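Putative GGDEF domain protein (Pseudomonas aeruginosa, PDB 7E6G) probably makes the second messenger cyclic di-GMP from two molecules of GTP, acting as a magnesium-dependent diguanylate cyclase. Local coordinates at residues A[162-175]-A[182-194]. Residues are numbered along the deposited sequence; the frame is centred on the assembly and turned at random.
With MG (magnesium ion), chain G; G2P (phosphomethylphosphonic acid guanylate ester), chain H.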
loop_
_atom_site.group_PDB
_atom_site.type_symbol
_atom_site.label_atom_id
_atom_site.label_comp_id
_atom_site.label_asym_id
_atom_site.label_seq_id
_atom_site.Cartn_x
_atom_site.Cartn_y
_atom_site.Cartn_z
ATOM N N ILE A 162 -18.257 -31.606 33.113
ATOM C CA ILE A 162 -19.591 -31.677 32.541
ATOM C C ILE A 162 -19.632 -30.893 31.241
ATOM O O ILE A 162 -20.180 -31.363 30.232
ATOM C CB ILE A 162 -20.636 -31.179 33.556
ATOM C CG1 ILE A 162 -20.838 -32.239 34.646
ATOM C CG2 ILE A 162 -21.963 -30.880 32.880
ATOM C CD1 ILE A 162 -21.732 -31.811 35.775
ATOM N N ALA A 163 -19.022 -29.701 31.232
ATOM C CA ALA A 163 -19.020 -28.878 30.028
ATOM C C ALA A 163 -18.314 -29.591 28.880
ATOM O O ALA A 163 -18.824 -29.641 27.752
ATOM C CB ALA A 163 -18.357 -27.530 30.319
ATOM N N ARG A 164 -17.127 -30.139 29.154
ATOM C CA ARG A 164 -16.391 -30.863 28.121
ATOM C C ARG A 164 -17.235 -32.003 27.574
ATOM O O ARG A 164 -17.370 -32.168 26.352
ATOM C CB ARG A 164 -15.068 -31.392 28.676
ATOM C CG ARG A 164 -13.905 -30.441 28.502
ATOM C CD ARG A 164 -12.618 -31.003 29.092
ATOM N NE ARG A 164 -11.814 -29.973 29.762
ATOM C CZ ARG A 164 -10.908 -30.232 30.708
ATOM N NH1 ARG A 164 -10.694 -31.489 31.096
ATOM N NH2 ARG A 164 -10.216 -29.242 31.274
ATOM N N ALA A 165 -17.847 -32.774 28.476
ATOM C CA ALA A 165 -18.587 -33.957 28.063
ATOM C C ALA A 165 -19.775 -33.583 27.201
ATOM O O ALA A 165 -20.024 -34.222 26.172
ATOM C CB ALA A 165 -19.046 -34.751 29.285
ATOM N N MET A 166 -20.519 -32.550 27.600
ATOM C CA MET A 166 -21.694 -32.169 26.823
ATOM C C MET A 166 -21.291 -31.643 25.456
ATOM O O MET A 166 -21.870 -32.047 24.439
ATOM C CB MET A 166 -22.539 -31.150 27.589
ATOM C CG MET A 166 -23.280 -31.793 28.753
ATOM S SD MET A 166 -24.423 -30.691 29.602
ATOM C CE MET A 166 -23.319 -29.304 29.912
ATOM N N GLU A 167 -20.272 -30.778 25.400
ATOM C CA GLU A 167 -19.826 -30.269 24.109
ATOM C C GLU A 167 -19.350 -31.385 23.187
ATOM O O GLU A 167 -19.471 -31.267 21.964
ATOM C CB GLU A 167 -18.721 -29.245 24.304
ATOM C CG GLU A 167 -19.238 -27.933 24.778
ATOM C CD GLU A 167 -19.822 -27.095 23.650
ATOM O OE1 GLU A 167 -19.249 -26.026 23.343
ATOM O OE2 GLU A 167 -20.853 -27.505 23.067
ATOM N N SER A 168 -18.819 -32.475 23.743
ATOM C CA SER A 168 -18.324 -33.544 22.881
ATOM C C SER A 168 -19.427 -34.343 22.187
ATOM O O SER A 168 -19.148 -34.983 21.172
ATOM C CB SER A 168 -17.444 -34.503 23.671
ATOM O OG SER A 168 -16.630 -35.252 22.778
ATOM N N GLU A 169 -20.652 -34.354 22.708
ATOM C CA GLU A 169 -21.743 -35.100 22.085
ATOM C C GLU A 169 -22.692 -34.221 21.287
ATOM O O GLU A 169 -23.741 -34.709 20.860
ATOM C CB GLU A 169 -22.566 -35.863 23.132
ATOM C CG GLU A 169 -21.788 -36.886 23.961
ATOM C CD GLU A 169 -21.210 -38.038 23.148
ATOM O OE1 GLU A 169 -20.041 -38.402 23.439
ATOM O OE2 GLU A 169 -21.918 -38.579 22.252
ATOM N N LEU A 170 -22.386 -32.941 21.117
ATOM C CA LEU A 170 -23.255 -32.020 20.400
ATOM C C LEU A 170 -22.802 -31.853 18.950
ATOM O O LEU A 170 -21.615 -31.994 18.628
ATOM C CB LEU A 170 -23.281 -30.659 21.097
ATOM C CG LEU A 170 -23.994 -30.598 22.447
ATOM C CD1 LEU A 170 -23.982 -29.171 22.933
ATOM C CD2 LEU A 170 -25.413 -31.093 22.296
ATOM N N ARG A 171 -23.764 -31.559 18.069
ATOM C CA ARG A 171 -23.427 -31.276 16.683
ATOM C C ARG A 171 -22.773 -29.897 16.593
ATOM O O ARG A 171 -22.753 -29.131 17.560
ATOM C CB ARG A 171 -24.669 -31.373 15.792
ATOM C CG ARG A 171 -25.361 -32.724 15.827
ATOM C CD ARG A 171 -26.676 -32.658 16.564
ATOM N NE ARG A 171 -27.786 -32.214 15.727
ATOM C CZ ARG A 171 -28.822 -31.500 16.166
ATOM N NH1 ARG A 171 -29.798 -31.159 15.339
ATOM N NH2 ARG A 171 -28.890 -31.118 17.431
ATOM N N GLU A 172 -22.217 -29.580 15.422
ATOM C CA GLU A 172 -21.284 -28.459 15.371
ATOM C C GLU A 172 -21.984 -27.114 15.525
ATOM O O GLU A 172 -21.373 -26.164 16.021
ATOM C CB GLU A 172 -20.455 -28.520 14.085
ATOM C CG GLU A 172 -21.020 -27.764 12.899
ATOM C CD GLU A 172 -20.145 -27.895 11.656
ATOM O OE1 GLU A 172 -19.382 -26.948 11.351
ATOM O OE2 GLU A 172 -20.212 -28.953 10.990
ATOM N N TYR A 173 -23.260 -27.012 15.157
ATOM C CA TYR A 173 -23.972 -25.747 15.296
ATOM C C TYR A 173 -24.841 -25.681 16.544
ATOM O O TYR A 173 -25.402 -24.620 16.836
ATOM C CB TYR A 173 -24.823 -25.473 14.045
ATOM C CG TYR A 173 -23.967 -25.129 12.857
ATOM C CD1 TYR A 173 -23.261 -23.934 12.821
ATOM C CD2 TYR A 173 -23.823 -26.012 11.795
ATOM C CE1 TYR A 173 -22.453 -23.608 11.749
ATOM C CE2 TYR A 173 -23.009 -25.702 10.715
ATOM C CZ TYR A 173 -22.327 -24.494 10.696
ATOM O OH TYR A 173 -21.515 -24.159 9.630
ATOM N N ASP A 174 -24.967 -26.782 17.277
ATOM C CA ASP A 174 -25.586 -26.734 18.589
ATOM C C ASP A 174 -24.765 -25.876 19.546
ATOM O O ASP A 174 -23.559 -25.664 19.377
ATOM C CB ASP A 174 -25.726 -28.132 19.161
ATOM C CG ASP A 174 -26.612 -29.001 18.326
ATOM O OD1 ASP A 174 -27.340 -28.464 17.464
ATOM O OD2 ASP A 174 -26.565 -30.229 18.527
ATOM N N LEU A 175 -25.434 -25.404 20.585
ATOM C CA LEU A 175 -24.876 -24.409 21.486
ATOM C C LEU A 175 -25.102 -24.862 22.916
ATOM O O LEU A 175 -26.249 -25.034 23.336
ATOM C CB LEU A 175 -25.552 -23.068 21.247
ATOM C CG LEU A 175 -24.744 -21.790 21.226
ATOM C CD1 LEU A 175 -23.630 -21.865 20.201
ATOM C CD2 LEU A 175 -25.714 -20.705 20.882
ATOM N N GLU A 182 -25.023 -23.989 38.403
ATOM C CA GLU A 182 -24.924 -25.393 38.031
ATOM C C GLU A 182 -26.060 -25.747 37.078
ATOM O O GLU A 182 -26.637 -26.837 37.136
ATOM C CB GLU A 182 -24.927 -26.291 39.272
ATOM C CG GLU A 182 -25.666 -25.694 40.475
ATOM C CD GLU A 182 -27.053 -26.309 40.680
ATOM O OE1 GLU A 182 -28.062 -25.568 40.582
ATOM O OE2 GLU A 182 -27.138 -27.532 40.941
ATOM N N GLU A 183 -26.408 -24.811 36.202
ATOM C CA GLU A 183 -27.411 -25.020 35.171
ATOM C C GLU A 183 -26.783 -24.752 33.811
ATOM O O GLU A 183 -25.928 -23.866 33.671
ATOM C CB GLU A 183 -28.625 -24.110 35.361
ATOM C CG GLU A 183 -29.401 -24.345 36.629
ATOM C CD GLU A 183 -30.123 -23.089 37.093
ATOM O OE1 GLU A 183 -29.449 -22.100 37.476
ATOM O OE2 GLU A 183 -31.372 -23.078 37.056
ATOM N N PHE A 184 -27.217 -25.514 32.813
ATOM C CA PHE A 184 -26.739 -25.374 31.448
ATOM C C PHE A 184 -27.934 -25.328 30.507
ATOM O O PHE A 184 -28.936 -26.015 30.718
ATOM C CB PHE A 184 -25.815 -26.533 31.044
ATOM C CG PHE A 184 -24.555 -26.656 31.873
ATOM C CD1 PHE A 184 -24.550 -27.385 33.056
ATOM C CD2 PHE A 184 -23.363 -26.075 31.446
ATOM C CE1 PHE A 184 -23.404 -27.518 33.795
ATOM C CE2 PHE A 184 -22.198 -26.207 32.194
ATOM C CZ PHE A 184 -22.219 -26.928 33.371
ATOM N N LEU A 185 -27.825 -24.524 29.464
ATOM C CA LEU A 185 -28.873 -24.403 28.465
ATOM C C LEU A 185 -28.320 -24.899 27.141
ATOM O O LEU A 185 -27.343 -24.347 26.623
ATOM C CB LEU A 185 -29.373 -22.962 28.350
ATOM C CG LEU A 185 -30.599 -22.840 27.447
ATOM C CD1 LEU A 185 -31.745 -23.720 27.918
ATOM C CD2 LEU A 185 -31.060 -21.393 27.365
ATOM N N LEU A 186 -28.920 -25.956 26.620
ATOM C CA LEU A 186 -28.613 -26.484 25.303
ATOM C C LEU A 186 -29.595 -25.860 24.315
ATOM O O LEU A 186 -30.811 -25.918 24.528
ATOM C CB LEU A 186 -28.727 -28.012 25.302
ATOM C CG LEU A 186 -27.533 -28.888 25.742
ATOM C CD1 LEU A 186 -26.821 -28.391 27.014
ATOM C CD2 LEU A 186 -27.971 -30.332 25.937
ATOM N N LEU A 187 -29.072 -25.240 23.265
ATOM C CA LEU A 187 -29.869 -24.778 22.141
ATOM C C LEU A 187 -29.519 -25.620 20.921
ATOM O O LEU A 187 -28.369 -25.616 20.452
ATOM C CB LEU A 187 -29.634 -23.299 21.862
ATOM C CG LEU A 187 -30.322 -22.790 20.595
ATOM C CD1 LEU A 187 -31.763 -22.507 20.847
ATOM C CD2 LEU A 187 -29.637 -21.521 20.152
ATOM N N LEU A 188 -30.500 -26.363 20.419
ATOM C CA LEU A 188 -30.294 -27.082 19.169
ATOM C C LEU A 188 -31.043 -26.346 18.071
ATOM O O LEU A 188 -32.282 -26.441 17.984
ATOM C CB LEU A 188 -30.765 -28.537 19.266
ATOM C CG LEU A 188 -30.392 -29.299 20.530
ATOM C CD1 LEU A 188 -30.716 -30.778 20.361
ATOM C CD2 LEU A 188 -28.933 -29.100 20.849
ATOM N N PRO A 189 -30.350 -25.594 17.227
ATOM C CA PRO A 189 -31.033 -24.804 16.206
ATOM C C PRO A 189 -31.448 -25.676 15.037
ATOM O O PRO A 189 -30.820 -26.693 14.731
ATOM C CB PRO A 189 -29.971 -23.783 15.787
ATOM C CG PRO A 189 -28.682 -24.500 15.997
ATOM C CD PRO A 189 -28.883 -25.485 17.129
ATOM N N GLN A 190 -32.531 -25.253 14.386
ATOM C CA GLN A 190 -33.076 -25.961 13.234
ATOM C C GLN A 190 -33.183 -27.452 13.519
ATOM O O GLN A 190 -32.692 -28.295 12.767
ATOM C CB GLN A 190 -32.237 -25.691 11.984
ATOM C CG GLN A 190 -31.984 -24.214 11.741
ATOM C CD GLN A 190 -31.033 -23.970 10.603
ATOM O OE1 GLN A 190 -29.968 -23.376 10.786
ATOM N NE2 GLN A 190 -31.413 -24.412 9.411
ATOM N N THR A 191 -33.815 -27.767 14.640
ATOM C CA THR A 191 -33.960 -29.138 15.097
ATOM C C THR A 191 -35.358 -29.303 15.664
ATOM O O THR A 191 -35.892 -28.388 16.296
ATOM C CB THR A 191 -32.883 -29.498 16.149
ATOM O OG1 THR A 191 -31.570 -29.269 15.610
ATOM C CG2 THR A 191 -33.004 -30.947 16.586
ATOM N N ARG A 192 -35.964 -30.445 15.378
ATOM C CA ARG A 192 -37.227 -30.818 15.993
ATOM C C ARG A 192 -37.023 -31.907 17.050
ATOM O O ARG A 192 -36.062 -32.687 17.009
ATOM C CB ARG A 192 -38.236 -31.279 14.923
ATOM C CG ARG A 192 -39.062 -30.126 14.318
ATOM C CD ARG A 192 -39.002 -30.091 12.788
ATOM N NE ARG A 192 -37.634 -30.004 12.266
ATOM C CZ ARG A 192 -36.888 -28.897 12.215
ATOM N NH1 ARG A 192 -37.355 -27.736 12.670
ATOM N NH2 ARG A 192 -35.657 -28.959 11.712
ATOM N N LEU A 193 -37.973 -31.955 17.995
ATOM C CA LEU A 193 -37.908 -32.851 19.154
ATOM C C LEU A 193 -37.444 -34.252 18.789
ATOM O O LEU A 193 -36.563 -34.823 19.444
ATOM C CB LEU A 193 -39.284 -32.916 19.809
ATOM C CG LEU A 193 -39.359 -32.789 21.317
ATOM C CD1 LEU A 193 -38.393 -31.704 21.798
ATOM C CD2 LEU A 193 -40.803 -32.541 21.775
ATOM N N GLN A 194 -38.027 -34.812 17.727
ATOM C CA GLN A 194 -37.714 -36.177 17.326
ATOM C C GLN A 194 -36.232 -36.339 17.001
ATOM O O GLN A 194 -35.616 -37.340 17.381
ATOM C CB GLN A 194 -38.594 -36.573 16.141
ATOM C CG GLN A 194 -40.084 -36.670 16.496
ATOM C CD GLN A 194 -40.849 -35.351 16.304
ATOM O OE1 GLN A 194 -41.149 -34.634 17.268
ATOM N NE2 GLN A 194 -41.187 -35.046 15.056
HETATM MG MG MG G . -28.801 -28.483 41.413
HETATM P PG G2P H . -30.841 -30.312 43.396
HETATM O O1G G2P H . -31.102 -29.974 42.159
HETATM O O2G G2P H . -30.447 -31.546 43.505
HETATM O O3G G2P H . -31.762 -29.955 44.290
HETATM O O3B G2P H . -29.654 -29.379 43.642
HETATM P PB G2P H . -28.518 -29.067 44.680
HETATM O O1B G2P H . -27.462 -29.213 43.940
HETATM O O2B G2P H . -28.547 -29.775 45.805
HETATM C C3A G2P H . -28.595 -27.437 45.256
HETATM P PA G2P H . -28.815 -26.099 44.335
HETATM O O1A G2P H . -29.864 -25.886 45.222
HETATM O O2A G2P H . -28.948 -26.896 43.144
HETATM O "O5'" G2P H . -27.450 -25.798 44.835
HETATM C "C5'" G2P H . -26.283 -25.874 44.025
HETATM C "C4'" G2P H . -25.080 -25.298 44.703
HETATM O "O4'" G2P H . -24.441 -24.763 43.689
HETATM C "C3'" G2P H . -25.436 -24.090 45.389
HETATM O "O3'" G2P H . -25.203 -24.300 46.726
HETATM C "C2'" G2P H . -24.496 -23.130 44.776
HETATM O "O2'" G2P H . -23.905 -22.243 45.631
HETATM C "C1'" G2P H . -23.515 -24.004 44.242
HETATM N N9 G2P H . -22.743 -23.386 43.232
HETATM C C8 G2P H . -23.270 -22.459 42.504
HETATM N N7 G2P H . -22.412 -22.017 41.641
HETATM C C5 G2P H . -21.336 -22.656 41.789
HETATM C C6 G2P H . -20.195 -22.595 41.150
HETATM O O6 G2P H . -19.967 -21.843 40.257
HETATM N N1 G2P H . -19.183 -23.439 41.525
HETATM C C2 G2P H . -19.400 -24.289 42.544
HETATM N N2 G2P H . -18.482 -25.041 42.856
HETATM N N3 G2P H . -20.570 -24.300 43.160
HETATM C C4 G2P H . -21.544 -23.517 42.778
#
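The methyl CE of Met-166 lies over one face of the Phe-184 ring, 3.7 Å from its centroid and 20° off the normal, which meets the geometry of a CH-pi contact. A bend at chi3 (-52°) turns that methyl onto the ring and leaves SD oblique to it, near Leu-186 CD1. Ile-162 CG2 comes obliquely to the CE1-CZ end of the ring, 3.8 Å from Phe-184 CE1. Helix 162-168 packs on strand 183-188 with axes 13° from parallel. GGEEF (180-184), a variant of the GGDEF signature, lies at the turn of the hairpin formed by strands 175-178 and 183-188, consistent with a diguanylate cyclase: Glu-182 OE2 binds magnesium at 2.0 Å, with Asp-139 and Val-140 also on the metal, two residues before Phe-184 enters the hydrophobic layer. The hairpin's other strand begins at Leu-175, whose N and O both bond to Leu-187 in an antiparallel hydrogen-bonded pair; their side chains run side by side towards helix 112-128.

At the far end Arg-171, bent at chi2 and chi3, crosses Leu-188 at about a right angle. Its NH1 donates to Thr-191 OG1 at 2.6 Å, close to the guanidinium plane, while NH2 makes a salt bridge to Asp-174 OD2 at 2.7 Å, though its hydrogen bond is weak. Backbone N of Arg-171 adds a second contact to OD2, from above the carboxylate plane. Leu-188 CD2 packs beside this carboxylate.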